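Local structure of 2-hydroxyisocaproyl-CoA dehydratase activator (4EHU) at residues Gly15-Asn20 with Ile24-Thr29; Ser32-Thr37 with Thr63-Met68; Lys106-Lys109 with Arg115-Asn118; Ser145-Ile150 with Asp184-Ile189; Asn156-Ser161 with Ile173-Glu178. The protein transfers one electron to (R)-2-hydroxyisocaproyl-CoA dehydratase as it hydrolyses ATP, working as a homodimer that carries one [4Fe-4S] cluster. One frame throughout, in Å; residues are numbered along the deposited sequence. Where two conformers were deposited one is given.

Interaction 1 (Gly15-Asn20 with Ile24-Thr29)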
# COMPACT_ATOMS: atom_id res chain seq x y z
N GLY A 15 -5.90 -27.44 -3.86
CA GLY A 15 -6.19 -28.76 -3.31
C GLY A 15 -5.27 -29.82 -3.88
O GLY A 15 -4.86 -29.75 -5.04
N VAL A 16 -4.94 -30.82 -3.07
CA VAL A 16 -4.14 -31.96 -3.50
C VAL A 16 -4.76 -33.22 -2.93
O VAL A 16 -5.16 -33.22 -1.76
CB VAL A 16 -2.69 -31.86 -2.97
CG1 VAL A 16 -1.97 -33.18 -3.17
CG2 VAL A 16 -1.93 -30.70 -3.66
N ILE A 17 -4.88 -34.26 -3.75
CA ILE A 17 -5.16 -35.60 -3.24
C ILE A 17 -3.87 -36.41 -3.35
O ILE A 17 -3.26 -36.49 -4.42
CB ILE A 17 -6.29 -36.32 -4.02
CG1 ILE A 17 -7.62 -35.58 -3.83
CG2 ILE A 17 -6.42 -37.78 -3.54
CD1 ILE A 17 -8.80 -36.23 -4.53
N LEU A 18 -3.47 -36.99 -2.23
CA LEU A 18 -2.21 -37.73 -2.12
C LEU A 18 -2.52 -39.20 -1.83
O LEU A 18 -3.35 -39.51 -0.98
CB LEU A 18 -1.38 -37.14 -0.99
CG LEU A 18 0.03 -37.66 -0.73
CD1 LEU A 18 0.99 -37.23 -1.84
CD2 LEU A 18 0.51 -37.14 0.61
N LYS A 19 -1.85 -40.09 -2.55
CA LYS A 19 -2.07 -41.52 -2.39
C LYS A 19 -0.93 -42.13 -1.58
O LYS A 19 0.24 -41.97 -1.93
CB LYS A 19 -2.13 -42.20 -3.77
CG LYS A 19 -2.61 -43.66 -3.74
CD LYS A 19 -2.58 -44.26 -5.13
CE LYS A 19 -2.98 -45.73 -5.11
NZ LYS A 19 -3.02 -46.31 -6.48
N ASN A 20 -1.29 -42.79 -0.49
CA ASN A 20 -0.33 -43.45 0.40
C ASN A 20 0.82 -42.55 0.79
O ASN A 20 1.95 -42.99 0.93
CB ASN A 20 0.21 -44.73 -0.25
CG ASN A 20 -0.88 -45.74 -0.51
OD1 ASN A 20 -0.92 -46.36 -1.58
ND2 ASN A 20 -1.77 -45.89 0.45
N ILE A 24 1.09 -37.76 -5.63
CA ILE A 24 0.05 -36.79 -5.96
C ILE A 24 -0.78 -37.33 -7.12
O ILE A 24 -0.27 -37.44 -8.23
CB ILE A 24 0.64 -35.43 -6.38
CG1 ILE A 24 1.50 -34.85 -5.25
CG2 ILE A 24 -0.46 -34.46 -6.75
CD1 ILE A 24 2.16 -33.52 -5.61
N VAL A 25 -2.04 -37.67 -6.86
CA VAL A 25 -2.89 -38.21 -7.92
C VAL A 25 -3.82 -37.13 -8.48
O VAL A 25 -4.48 -37.34 -9.50
CB VAL A 25 -3.71 -39.45 -7.45
CG1 VAL A 25 -2.77 -40.60 -7.10
CG2 VAL A 25 -4.63 -39.11 -6.27
N ALA A 26 -3.86 -35.98 -7.82
CA ALA A 26 -4.70 -34.88 -8.29
C ALA A 26 -4.32 -33.58 -7.60
O ALA A 26 -3.90 -33.56 -6.44
CB ALA A 26 -6.18 -35.18 -8.06
N SER A 27 -4.46 -32.48 -8.33
CA SER A 27 -4.25 -31.17 -7.77
C SER A 27 -5.11 -30.19 -8.54
O SER A 27 -5.51 -30.45 -9.66
CB SER A 27 -2.79 -30.77 -7.86
OG SER A 27 -2.40 -30.63 -9.22
N GLU A 28 -5.40 -29.05 -7.93
CA GLU A 28 -6.28 -28.10 -8.58
C GLU A 28 -6.13 -26.76 -7.91
O GLU A 28 -6.04 -26.66 -6.68
CB GLU A 28 -7.73 -28.57 -8.50
CG GLU A 28 -8.73 -27.68 -9.22
CD GLU A 28 -8.48 -27.62 -10.72
OE1 GLU A 28 -7.91 -28.58 -11.27
OE2 GLU A 28 -8.85 -26.60 -11.34
N THR A 29 -6.08 -25.71 -8.73
CA THR A 29 -6.06 -24.36 -8.21
C THR A 29 -7.23 -23.62 -8.83
O THR A 29 -7.46 -23.70 -10.03
CB THR A 29 -4.74 -23.65 -8.59
OG1 THR A 29 -3.64 -24.40 -8.06
CG2 THR A 29 -4.69 -22.23 -8.04
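Ile17 meets both Val25 and Ala26 in a classic beta bulge of the antiparallel hairpin formed by strands 13-19 and 23-30. This hairpin forms one margin of the five-stranded mixed sheet of the actin-like fold, with strand 23-30 outermost in the chain. Away from the bulge the pairing is regular. Gly15 and Glu28 form a hydrogen-bonded pair, with Gly15 N 2.9 Å from Glu28 O. Val16 and Ser27 form a non-hydrogen-bonded pair. The packed part is made by the buried Val16, Ile17, Leu18 and Ala26. Ile17 and Ala26 share one side, with Ile17 CB 4.2 Å from Ala26 CB, and helix 38-50 packs there through Leu46 and Thr50. Val16 and Leu18 lie on the other side, and helix 243-261 packs against it through Ala245, Ala249 and Leu250. The loose part is the turn end, where Ile24 and Val25 are exposed. Ile24 CG2 lies 4.1 Å from Val16 CG1, and Ile24 CG1 lies 4.2 Å from Leu18 CD1. Val25 CG1 rests 3.7 Å from Lys19 CB, and the lysine chain then runs out extended. At the other end the poorly ordered Glu28 side chain is modelled with OE1 in a salt bridge to Lys49 NZ. A chi1 of -64° sets Val25 CG1 anti to the carbonyl carbon and leaves CG2 between N and the carbonyl carbon, with Val25 CG2 3.5 Å from Ile17 CG2. The bulge itself turns on one oxygen. Ile17 O takes the N-H of Val25 at 3.0 Å, nearly in line with its C=O bond, and a weak second bond from Ala26 N at 3.5 Å.

Interaction 2 (Ser32-Thr37 with Thr63-Met68)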
# COMPACT_ATOMS: atom_id res chain seq x y z
N SER A 32 -10.10 -18.19 -6.85
CA SER A 32 -10.99 -17.57 -5.88
C SER A 32 -10.63 -18.12 -4.50
O SER A 32 -10.60 -19.33 -4.31
CB SER A 32 -12.45 -17.90 -6.19
OG SER A 32 -12.80 -17.51 -7.51
N GLY A 33 -10.36 -17.23 -3.56
CA GLY A 33 -9.84 -17.65 -2.27
C GLY A 33 -10.87 -17.59 -1.16
O GLY A 33 -12.04 -17.93 -1.34
N THR A 34 -10.42 -17.16 0.01
CA THR A 34 -11.27 -17.15 1.19
C THR A 34 -12.54 -16.32 0.94
O THR A 34 -12.51 -15.30 0.25
CB THR A 34 -10.51 -16.55 2.38
OG1 THR A 34 -11.36 -16.54 3.53
CG2 THR A 34 -10.05 -15.13 2.06
N GLY A 35 -13.66 -16.77 1.48
CA GLY A 35 -14.90 -16.02 1.38
C GLY A 35 -15.64 -16.26 0.08
O GLY A 35 -16.74 -15.74 -0.11
N THR A 36 -15.06 -17.05 -0.82
CA THR A 36 -15.71 -17.34 -2.09
C THR A 36 -16.07 -18.80 -2.21
O THR A 36 -15.96 -19.57 -1.25
CB THR A 36 -14.83 -16.95 -3.30
OG1 THR A 36 -13.77 -17.92 -3.46
CG2 THR A 36 -14.24 -15.57 -3.11
N THR A 37 -16.51 -19.19 -3.40
CA THR A 37 -16.89 -20.56 -3.68
C THR A 37 -15.65 -21.35 -4.09
O THR A 37 -15.73 -22.54 -4.40
CB THR A 37 -17.91 -20.61 -4.82
OG1 THR A 37 -17.37 -19.92 -5.96
CG2 THR A 37 -19.20 -19.94 -4.39
N THR A 63 -5.54 -25.63 5.39
CA THR A 63 -4.57 -24.63 5.81
C THR A 63 -4.90 -23.32 5.11
O THR A 63 -5.84 -23.25 4.34
CB THR A 63 -3.13 -25.10 5.48
OG1 THR A 63 -2.17 -24.24 6.10
CG2 THR A 63 -2.89 -25.13 3.99
N GLY A 64 -4.12 -22.29 5.41
CA GLY A 64 -4.28 -20.99 4.76
C GLY A 64 -5.10 -20.02 5.60
O GLY A 64 -5.63 -20.37 6.65
N TYR A 65 -5.18 -18.80 5.10
CA TYR A 65 -5.93 -17.73 5.72
C TYR A 65 -7.36 -18.14 6.03
O TYR A 65 -7.90 -17.76 7.07
CB TYR A 65 -5.93 -16.53 4.77
CG TYR A 65 -6.66 -15.33 5.29
CD1 TYR A 65 -6.11 -14.53 6.28
CD2 TYR A 65 -7.90 -14.97 4.77
CE1 TYR A 65 -6.79 -13.40 6.76
CE2 TYR A 65 -8.57 -13.86 5.23
CZ TYR A 65 -8.02 -13.08 6.22
OH TYR A 65 -8.70 -11.98 6.67
N GLY A 66 -7.97 -18.91 5.14
CA GLY A 66 -9.36 -19.31 5.32
C GLY A 66 -9.61 -20.59 6.11
O GLY A 66 -10.74 -21.06 6.20
N ARG A 67 -8.56 -21.16 6.70
CA ARG A 67 -8.65 -22.50 7.27
C ARG A 67 -9.71 -22.62 8.36
O ARG A 67 -10.34 -23.66 8.49
CB ARG A 67 -7.30 -22.92 7.84
CG ARG A 67 -6.88 -22.10 9.02
CD ARG A 67 -5.46 -22.38 9.46
NE ARG A 67 -5.15 -21.57 10.63
CZ ARG A 67 -4.90 -20.27 10.61
NH1 ARG A 67 -4.87 -19.61 9.45
NH2 ARG A 67 -4.65 -19.62 11.74
N MET A 68 -9.90 -21.57 9.16
CA MET A 68 -10.84 -21.68 10.28
C MET A 68 -12.29 -21.50 9.83
O MET A 68 -13.22 -21.90 10.53
CB MET A 68 -10.48 -20.68 11.39
CG MET A 68 -9.09 -20.89 11.99
SD MET A 68 -8.75 -22.59 12.54
CE MET A 68 -10.08 -22.83 13.72
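Tyr65 presents the edge of its ring to the methyl group of Thr34, and this is the main touch between the loops 32-37 and 63-68. The second loop leaves strand 57-63 at Thr63, whose backbone pairs with strand 2-8. Gly64 then opens a type I beta turn that runs to Arg67. Next comes Tyr65, with CG anti to its backbone N (chi1 -180°). This throws the ring out beside Thr34. Thr34 CG2 lies 3.5 Å from Tyr65 CD2 and 3.7 Å from Tyr65 CE2, near the ring plane, and the methyl meets the ring at its edge. Gly66 follows, with Gly66 CA 3.9 Å from Thr34 OG1. Arg67 folds back on its own turn. Arg67 NH1 bonds to Gly64 O at 3.0 Å, and Arg67 N reaches the same oxygen from the opposite face of the carbonyl plane. In the first loop, a type II turn runs from Gly33 to Thr36. Thr36 OG1 bonds to Gly33 O at 2.7 Å and also caps Gly38 N at the start of helix 38-50. Both loops border the nucleotide site: the side chain of Tyr65 comes within about 4 Å of the bound ATP analogue and touches Gln103, an ATP-binding residue. The contact between the loops is van der Waals alone. With no polar bond between them, they are held by their internal turns and by backbone bonds from Gly66 to Ile8 and from Thr34 to Gly9.

Interaction 3 (Lys106-Lys109 with Arg115-Asn118)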
# COMPACT_ATOMS: atom_id res chain seq x y z
N LYS A 106 5.96 -14.39 2.95
CA LYS A 106 6.48 -15.01 4.14
C LYS A 106 7.86 -15.55 3.87
O LYS A 106 8.09 -16.16 2.82
CB LYS A 106 5.58 -16.17 4.56
CG LYS A 106 4.19 -15.73 5.02
CD LYS A 106 3.35 -16.97 5.34
CE LYS A 106 2.19 -16.61 6.29
NZ LYS A 106 1.08 -15.92 5.59
N VAL A 107 8.78 -15.35 4.80
CA VAL A 107 10.09 -15.96 4.69
C VAL A 107 10.36 -16.82 5.91
O VAL A 107 10.32 -16.34 7.06
CB VAL A 107 11.20 -14.91 4.53
CG1 VAL A 107 12.55 -15.60 4.41
CG2 VAL A 107 10.93 -14.06 3.30
N LEU A 108 10.59 -18.10 5.64
CA LEU A 108 10.79 -19.09 6.68
C LEU A 108 12.22 -19.53 6.66
O LEU A 108 12.78 -19.86 5.58
CB LEU A 108 9.92 -20.33 6.41
CG LEU A 108 8.41 -20.24 6.62
CD1 LEU A 108 7.74 -19.32 5.61
CD2 LEU A 108 7.82 -21.67 6.53
N LYS A 109 12.83 -19.57 7.84
CA LYS A 109 14.13 -20.20 7.98
C LYS A 109 13.92 -21.49 8.73
O LYS A 109 13.27 -21.52 9.77
CB LYS A 109 15.11 -19.29 8.74
CG LYS A 109 16.42 -19.97 9.06
CD LYS A 109 17.41 -19.01 9.71
CE LYS A 109 18.84 -19.32 9.31
NZ LYS A 109 19.32 -18.44 8.21
N ARG A 115 12.20 -27.78 10.76
CA ARG A 115 11.43 -26.99 11.73
C ARG A 115 11.73 -25.49 11.66
O ARG A 115 12.84 -25.08 11.36
CB ARG A 115 11.73 -27.49 13.14
CG ARG A 115 11.68 -29.02 13.26
CD ARG A 115 11.44 -29.48 14.68
NE ARG A 115 10.02 -29.76 14.91
CZ ARG A 115 9.48 -30.97 14.85
NH1 ARG A 115 10.23 -32.04 14.60
NH2 ARG A 115 8.18 -31.12 15.07
N LEU A 116 10.74 -24.66 11.99
CA LEU A 116 10.93 -23.22 11.87
C LEU A 116 11.89 -22.68 12.93
O LEU A 116 11.69 -22.90 14.14
CB LEU A 116 9.59 -22.51 12.00
CG LEU A 116 9.62 -21.06 11.53
CD1 LEU A 116 9.64 -20.98 10.01
CD2 LEU A 116 8.44 -20.32 12.06
N LEU A 117 12.94 -21.99 12.46
CA LEU A 117 13.97 -21.36 13.28
C LEU A 117 13.73 -19.88 13.41
O LEU A 117 14.08 -19.26 14.42
CB LEU A 117 15.34 -21.52 12.62
CG LEU A 117 16.27 -22.63 13.08
CD1 LEU A 117 17.55 -22.56 12.27
CD2 LEU A 117 16.55 -22.53 14.57
N ASN A 118 13.21 -19.29 12.33
CA ASN A 118 12.98 -17.86 12.29
C ASN A 118 11.96 -17.58 11.20
O ASN A 118 11.69 -18.44 10.37
CB ASN A 118 14.29 -17.10 12.06
CG ASN A 118 14.21 -15.64 12.49
OD1 ASN A 118 13.14 -15.14 12.81
ND2 ASN A 118 15.35 -14.95 12.45
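Leu116 has CG anti to its backbone N (chi1 -165°), and this swings CD1 across to Leu108. Leu108 has its own CG beside the backbone N (chi1 -73°), and the two side chains cross at about a right angle. Leu116 CD1 lies 3.7 Å from Leu108 CB and the same distance from Leu108 CG. The methyl therefore rests against the root of the other leucine. Next along the strand, Lys109 CG lies 4.0 Å from Leu117 CB. Past CD the lysine chain bends and leaves the partner strand. These residues belong to the beta hairpin of strands 105-110 and 116-122, at the margin of the second five-stranded sheet. The two sheets of the chain share the strand order 3-2-1-4-5, as expected of the duplicated actin-like ATPase fold. A classic beta bulge interrupts the hairpin where Leu117 and Asn118 both face Lys109. Lys109 O receives Leu117 N at 2.8 Å in a nearly straight bond, with the donor tilted from the carbonyl plane. Asn118 N adds a weak bond to Lys109 O at 3.4 Å. In return Lys109 N reaches Asn118 O at 3.0 Å. This N-H is also nearly straight, but it comes from above the carbonyl plane and not onto a lone pair. The CB atoms of Lys109 and Asn118 share one side of the hairpin and lie 4.1 Å apart. Val107 and Lys109 pack on helix 182-204, while Leu108 lies on Phe119 and Ile97. Leu116, Leu117 and Asn118 are exposed, and Asp111 OD1 in the connecting turn takes the N-H of Arg115.

Interaction 4 (Ser145-Ile150 with Asp184-Ile189)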
# COMPACT_ATOMS: atom_id res chain seq x y z
N SER A 145 0.00 -14.12 -15.97
CA SER A 145 0.71 -15.33 -16.43
C SER A 145 1.72 -15.05 -17.54
O SER A 145 2.55 -15.91 -17.85
CB SER A 145 -0.28 -16.40 -16.90
OG SER A 145 -0.93 -16.00 -18.10
N GLU A 146 1.64 -13.87 -18.16
CA GLU A 146 2.56 -13.52 -19.24
C GLU A 146 3.74 -12.66 -18.78
O GLU A 146 4.67 -12.46 -19.56
CB GLU A 146 1.84 -12.74 -20.35
CG GLU A 146 0.56 -13.38 -20.87
CD GLU A 146 -0.32 -12.37 -21.60
OE1 GLU A 146 -1.52 -12.27 -21.25
OE2 GLU A 146 0.18 -11.68 -22.51
N LEU A 147 3.69 -12.14 -17.55
CA LEU A 147 4.73 -11.21 -17.08
C LEU A 147 6.14 -11.80 -17.15
O LEU A 147 7.07 -11.12 -17.56
CB LEU A 147 4.44 -10.76 -15.64
CG LEU A 147 3.14 -9.97 -15.45
CD1 LEU A 147 2.92 -9.65 -13.95
CD2 LEU A 147 3.15 -8.68 -16.27
N GLY A 148 6.29 -13.04 -16.72
CA GLY A 148 7.61 -13.66 -16.66
C GLY A 148 8.25 -13.69 -18.03
O GLY A 148 9.42 -13.32 -18.21
N SER A 149 7.49 -14.14 -19.03
CA SER A 149 8.03 -14.31 -20.37
C SER A 149 8.31 -12.94 -20.99
O SER A 149 9.31 -12.74 -21.68
CB SER A 149 7.04 -15.10 -21.23
OG SER A 149 7.43 -15.14 -22.59
N ILE A 150 7.42 -11.97 -20.74
CA ILE A 150 7.61 -10.64 -21.30
C ILE A 150 8.90 -10.03 -20.77
O ILE A 150 9.69 -9.45 -21.53
CB ILE A 150 6.41 -9.73 -20.97
CG1 ILE A 150 5.23 -10.14 -21.87
CG2 ILE A 150 6.77 -8.25 -21.18
CD1 ILE A 150 3.89 -9.61 -21.39
N ASP A 184 10.51 -3.60 -20.47
CA ASP A 184 11.30 -2.86 -19.49
C ASP A 184 10.45 -2.35 -18.32
O ASP A 184 10.94 -2.26 -17.21
CB ASP A 184 12.02 -1.68 -20.15
CG ASP A 184 13.12 -2.16 -21.11
OD1 ASP A 184 13.75 -3.19 -20.79
OD2 ASP A 184 13.32 -1.53 -22.19
N ILE A 185 9.19 -2.04 -18.60
CA ILE A 185 8.23 -1.67 -17.54
C ILE A 185 7.99 -2.87 -16.65
O ILE A 185 8.04 -2.76 -15.43
CB ILE A 185 6.89 -1.19 -18.13
CG1 ILE A 185 7.10 0.11 -18.93
CG2 ILE A 185 5.84 -0.96 -17.02
CD1 ILE A 185 5.86 0.55 -19.67
N VAL A 186 7.75 -4.02 -17.27
CA VAL A 186 7.55 -5.26 -16.50
C VAL A 186 8.80 -5.63 -15.69
O VAL A 186 8.67 -6.01 -14.52
CB VAL A 186 7.16 -6.43 -17.42
CG1 VAL A 186 7.09 -7.75 -16.63
CG2 VAL A 186 5.82 -6.14 -18.10
N ALA A 187 10.00 -5.53 -16.27
CA ALA A 187 11.19 -5.84 -15.47
C ALA A 187 11.25 -4.93 -14.24
O ALA A 187 11.64 -5.39 -13.17
CB ALA A 187 12.50 -5.71 -16.30
N GLY A 188 10.90 -3.66 -14.40
CA GLY A 188 10.94 -2.72 -13.28
C GLY A 188 9.95 -3.12 -12.20
O GLY A 188 10.26 -3.04 -11.03
N ILE A 189 8.76 -3.54 -12.62
CA ILE A 189 7.73 -4.02 -11.70
C ILE A 189 8.25 -5.24 -10.91
O ILE A 189 8.05 -5.34 -9.70
CB ILE A 189 6.46 -4.38 -12.51
CG1 ILE A 189 5.70 -3.09 -12.87
CG2 ILE A 189 5.58 -5.37 -11.74
CD1 ILE A 189 4.69 -3.32 -14.02
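Val186 pushes its two methyl groups between Leu147 and Ile150, which stand one helical turn apart on the short helix 147-151. The valine CB points toward that helix. CG1 is anti to the backbone N (chi1 174°) and CG2 lies beside it; this turns CG1 to Leu147 and CG2 mainly to Ile150. Val186 CG1 lies 3.5 Å from Leu147 O. Val186 CG1 also meets Leu147 CD2 at 4.1 Å. Val186 CG2 lies 3.9 Å from Ile150 CG2. Leucine and valine cross at a slant, while isoleucine and valine cross at about a right angle. Leu147 CD2 is 4.1 Å from Val186 CG2 as well, and this one leucine methyl touches both valine branches. The side chains that meet are all apolar, and the closest approach is that of the valine methyl to Leu147 O. A weak bond from Ser151 OG also reaches this oxygen. The nearest backbones are Leu147 and Val186, with their CA atoms 6.6 Å apart. Ile140 of helix 130-140 packs on both Leu147 and Val186 and extends the apolar cluster. His190, one turn on from Val186, also lies against Leu147. Ile150 reaches Glu183 near the start of the long helix. Ser145, earlier in the same segment as Leu147, touches the bound ATP analogue, and the side chain of Leu147 is about 6 Å from that ligand. This is a helix-helix contact that joins the long helix 182-204 to the short helix 147-151 beside the nucleotide pocket of the actin-like ATPase fold.

Interaction 5 (Asn156-Ser161 with Ile173-Glu178)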
# COMPACT_ATOMS: atom_id res chain seq x y z
N ASN A 156 16.78 -2.82 -20.73
CA ASN A 156 17.06 -1.64 -19.92
C ASN A 156 15.83 -1.28 -19.09
O ASN A 156 15.01 -0.42 -19.44
CB ASN A 156 17.57 -0.47 -20.76
CG ASN A 156 18.86 -0.79 -21.53
OD1 ASN A 156 19.99 -0.49 -21.09
ND2 ASN A 156 18.69 -1.42 -22.68
N GLU A 157 15.74 -2.01 -18.00
CA GLU A 157 14.68 -1.88 -17.00
C GLU A 157 14.35 -0.42 -16.69
O GLU A 157 15.25 0.40 -16.54
CB GLU A 157 15.16 -2.57 -15.73
CG GLU A 157 14.22 -2.46 -14.57
CD GLU A 157 14.79 -3.08 -13.31
OE1 GLU A 157 15.37 -4.15 -13.40
OE2 GLU A 157 14.67 -2.47 -12.23
N VAL A 158 13.07 -0.11 -16.58
CA VAL A 158 12.67 1.24 -16.16
C VAL A 158 12.82 1.38 -14.65
O VAL A 158 12.71 0.42 -13.93
CB VAL A 158 11.21 1.57 -16.48
CG1 VAL A 158 10.90 1.41 -17.94
CG2 VAL A 158 10.26 0.73 -15.58
N SER A 159 13.06 2.59 -14.18
CA SER A 159 13.19 2.80 -12.75
C SER A 159 11.80 3.02 -12.18
O SER A 159 10.98 3.69 -12.78
CB SER A 159 14.09 3.99 -12.47
OG SER A 159 13.68 5.12 -13.22
N ILE A 160 11.53 2.40 -11.04
CA ILE A 160 10.34 2.73 -10.25
C ILE A 160 10.87 3.16 -8.90
O ILE A 160 11.48 2.37 -8.20
CB ILE A 160 9.40 1.54 -10.07
CG1 ILE A 160 8.90 1.04 -11.44
CG2 ILE A 160 8.22 1.92 -9.17
CD1 ILE A 160 7.94 -0.11 -11.34
N SER A 161 10.66 4.43 -8.58
CA SER A 161 11.22 5.05 -7.40
C SER A 161 10.41 4.64 -6.17
O SER A 161 10.96 4.32 -5.12
CB SER A 161 11.15 6.58 -7.52
OG SER A 161 11.69 7.18 -6.36
N ILE A 173 1.88 4.10 -15.06
CA ILE A 173 1.02 4.85 -15.98
C ILE A 173 1.84 5.87 -16.77
O ILE A 173 1.66 6.01 -17.98
CB ILE A 173 -0.13 5.53 -15.24
CG1 ILE A 173 -1.09 4.45 -14.74
CG2 ILE A 173 -0.87 6.53 -16.14
CD1 ILE A 173 -2.20 4.98 -13.84
N SER A 174 2.76 6.56 -16.11
CA SER A 174 3.58 7.55 -16.78
C SER A 174 4.52 6.90 -17.79
O SER A 174 4.75 7.45 -18.87
CB SER A 174 4.38 8.36 -15.77
OG SER A 174 3.52 9.20 -15.05
N HIS A 175 5.06 5.75 -17.43
CA HIS A 175 5.93 5.02 -18.34
C HIS A 175 5.17 4.59 -19.58
O HIS A 175 5.70 4.65 -20.68
CB HIS A 175 6.54 3.81 -17.65
CG HIS A 175 7.65 4.13 -16.69
ND1 HIS A 175 8.74 4.90 -17.03
CD2 HIS A 175 7.86 3.73 -15.41
CE1 HIS A 175 9.56 4.98 -16.00
NE2 HIS A 175 9.05 4.28 -15.00
N LEU A 176 3.93 4.15 -19.40
CA LEU A 176 3.13 3.70 -20.54
C LEU A 176 2.82 4.89 -21.46
O LEU A 176 2.88 4.77 -22.68
CB LEU A 176 1.83 3.04 -20.08
CG LEU A 176 1.90 1.73 -19.28
CD1 LEU A 176 0.59 1.46 -18.56
CD2 LEU A 176 2.24 0.54 -20.19
N SER A 177 2.52 6.05 -20.87
CA SER A 177 2.24 7.23 -21.69
C SER A 177 3.51 7.71 -22.38
O SER A 177 3.46 8.27 -23.48
CB SER A 177 1.62 8.35 -20.84
OG SER A 177 2.61 9.00 -20.05
N GLU A 178 4.66 7.46 -21.77
CA GLU A 178 5.93 7.84 -22.38
C GLU A 178 6.44 6.80 -23.38
O GLU A 178 7.54 6.92 -23.90
CB GLU A 178 6.97 8.11 -21.30
CG GLU A 178 6.69 9.39 -20.53
CD GLU A 178 7.51 9.52 -19.27
OE1 GLU A 178 8.52 8.79 -19.13
OE2 GLU A 178 7.14 10.35 -18.41
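His175 NE2 gives its hydrogen to Ser159 O at 3.0 Å, the one hydrogen bond between the loop 156-161 and the helix end 173-178. The N-H points fairly straight at the oxygen (154°). Ser159 O lies near the imidazole plane, at the ring edge, while the donor is tilted from the carbonyl plane. With this bond NE2 carries a proton. Val158 covers one face of the same ring. Val158 CB stands 3.9 Å from the centre of the His175 ring in a CH-pi contact, over the face and offset toward the rim. Val158 CG2 touches His175 CD2 at 3.8 Å. The histidine CG lies beside the backbone N (chi1 -75°), which extends the ring from helix 165-177 toward the loop. Edge and face together limit how the ring can turn. In the actin-like ATPase fold of this activator, the loop runs between helices 147-151 and 165-177 at the surface, away from the nucleotide and cluster sites. Ile185 of helix 182-204 also touches His175, and Val158 hydrogen-bonds through its backbone to Asp184 of that helix. The helix end has a shared acceptor of its own. Ser174 O receives Glu178 N at 2.9 Å and Ser177 OG at 2.9 Å, both from the same face of its carbonyl plane.

In the fold
Interactions 1 and 3 are both hairpins with a classic bulge, each at the margin of one of the two sheets, and backbone hydrogen bonds dominate them. Interaction 1 has helices over both sides; the outer strand of interaction 3 is largely exposed. Interaction 2 follows interaction 1 directly in the chain but joins two loops beside the ATP analogue, without strand pairing. Interaction 4 is buried and apolar. Interaction 5 is a surface contact held by a histidine bond and a CH-pi touch. These last two have centres about 12 Å apart and meet at helix 182-204, where the Asp184 carboxylate probably bonds to the backbone N of Asn156.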